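Side-chain contact in response regulator protein (Burkholderia pseudomallei, PDB 3RQI), which probably acts in two-component signalling, with a CheY-like receiver domain, here phosphorylated on an aspartate, joined to a Fis-type DNA-binding domain: residues N104-A107 with K108-V112. Residues are numbered along the deposited sequence; the frame is centred on the assembly and turned at random.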
loop_
_atom_site.group_PDB
_atom_site.type_symbol
_atom_site.label_atom_id
_atom_site.label_comp_id
_atom_site.label_asym_id
_atom_site.label_seq_id
_atom_site.Cartn_x
_atom_site.Cartn_y
_atom_site.Cartn_z
ATOM N N ASN A 104 -5.903 -0.568 -8.879
ATOM C CA ASN A 104 -5.652 -1.530 -7.815
ATOM C C ASN A 104 -4.217 -2.013 -7.883
ATOM O O ASN A 104 -3.449 -1.623 -8.792
ATOM C CB ASN A 104 -6.631 -2.729 -7.908
ATOM C CG ASN A 104 -6.929 -3.345 -6.567
ATOM O OD1 ASN A 104 -6.321 -2.983 -5.532
ATOM N ND2 ASN A 104 -7.872 -4.300 -6.563
ATOM N N TYR A 105 -3.839 -2.865 -6.931
ATOM C CA TYR A 105 -2.428 -3.242 -6.819
ATOM C C TYR A 105 -2.416 -4.612 -6.190
ATOM O O TYR A 105 -3.102 -4.845 -5.195
ATOM C CB TYR A 105 -1.734 -2.196 -5.935
ATOM C CG TYR A 105 -0.229 -2.325 -5.647
ATOM C CD1 TYR A 105 0.653 -1.339 -6.106
ATOM C CD2 TYR A 105 0.281 -3.407 -4.883
ATOM C CE1 TYR A 105 2.018 -1.383 -5.802
ATOM C CE2 TYR A 105 1.637 -3.478 -4.583
ATOM C CZ TYR A 105 2.491 -2.458 -5.035
ATOM O OH TYR A 105 3.815 -2.523 -4.733
ATOM N N LEU A 106 -1.702 -5.548 -6.811
ATOM C CA LEU A 106 -1.583 -6.930 -6.298
ATOM C C LEU A 106 -0.146 -7.415 -6.293
ATOM O O LEU A 106 0.635 -7.146 -7.226
ATOM C CB LEU A 106 -2.369 -7.885 -7.184
ATOM C CG LEU A 106 -3.865 -8.124 -7.025
ATOM C CD1 LEU A 106 -4.132 -9.381 -7.886
ATOM C CD2 LEU A 106 -4.241 -8.346 -5.565
ATOM N N ALA A 107 0.217 -8.096 -5.202
ATOM C CA ALA A 107 1.502 -8.808 -5.156
ATOM C C ALA A 107 1.490 -10.099 -5.967
ATOM O O ALA A 107 0.513 -10.882 -5.907
ATOM C CB ALA A 107 1.875 -9.115 -3.698
ATOM N N LYS A 108 2.566 -10.318 -6.739
ATOM C CA LYS A 108 2.870 -11.646 -7.260
ATOM C C LYS A 108 3.292 -12.571 -6.080
ATOM O O LYS A 108 3.884 -12.101 -5.089
ATOM C CB LYS A 108 3.997 -11.629 -8.300
ATOM C CG LYS A 108 3.744 -10.816 -9.561
ATOM C CD LYS A 108 4.992 -10.844 -10.440
ATOM C CE LYS A 108 4.780 -10.025 -11.733
ATOM N NZ LYS A 108 6.119 -9.787 -12.332
ATOM N N PRO A 109 2.964 -13.856 -6.171
ATOM C CA PRO A 109 2.224 -14.496 -7.244
ATOM C C PRO A 109 0.711 -14.362 -7.039
ATOM O O PRO A 109 0.211 -14.346 -5.900
ATOM C CB PRO A 109 2.666 -15.984 -7.148
ATOM C CG PRO A 109 3.005 -16.167 -5.799
ATOM C CD PRO A 109 3.471 -14.854 -5.206
ATOM N N ALA A 110 0.015 -14.224 -8.157
ATOM C CA ALA A 110 -1.445 -14.151 -8.170
ATOM C C ALA A 110 -1.882 -15.044 -9.306
ATOM O O ALA A 110 -1.142 -15.195 -10.280
ATOM C CB ALA A 110 -1.902 -12.690 -8.432
ATOM N N ASN A 111 -3.059 -15.652 -9.198
ATOM C CA ASN A 111 -3.591 -16.425 -10.312
ATOM C C ASN A 111 -4.504 -15.585 -11.175
ATOM O O ASN A 111 -4.853 -14.452 -10.822
ATOM C CB ASN A 111 -4.268 -17.748 -9.846
ATOM C CG ASN A 111 -5.434 -17.530 -8.884
ATOM O OD1 ASN A 111 -6.262 -16.635 -9.055
ATOM N ND2 ASN A 111 -5.530 -18.398 -7.885
ATOM N N VAL A 112 -4.881 -16.134 -12.321
ATOM C CA VAL A 112 -5.671 -15.398 -13.290
ATOM C C VAL A 112 -7.021 -14.936 -12.703
ATOM O O VAL A 112 -7.406 -13.766 -12.897
ATOM C CB VAL A 112 -5.875 -16.189 -14.603
ATOM C CG1 VAL A 112 -6.824 -15.419 -15.537
ATOM C CG2 VAL A 112 -4.517 -16.408 -15.315
#
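Apolar contact across the bend is slight: the methyl of Ala110 points nearly at Leu106 CD1, which meets it obliquely, 4.0 Å from Ala110 CB. The leucine's CG stands beside the backbone N, anti to its own carbonyl carbon (chi1 -84°), and CD1 extends across the strand direction to the side on which the bent chain brings Ala110. Helix 112-118 extends this small cluster, Ala118 touching Leu106 and Ile115 touching Ala110. The same Ala110 CB lies 3.9 Å from Ala107 O, and that carbonyl oxygen is also 3.5 Å from Pro109 O, a second acceptor. No hydrogen bond joins the two segments; the chain bends sharply here, with a cis peptide bond between Lys108 and Pro109. This is the lysine-cis-proline junction after the last strand of the CheY-like receiver fold, and Lys108 directs its amine into the phosphorylation site. Beyond CG the lysine chain is fully extended, carrying NZ to a salt bridge with Asp14 OD2 and a hydrogen bond to OP1 of the aspartyl phosphate at position 58; the calcium ion is about 5 Å from the lysine side chain. At the far end of the loop Asn111 N-caps helix 112-118 by accepting a bond from Ser114 N at OD1, while its ND2 binds Asn156 O of the second subunit.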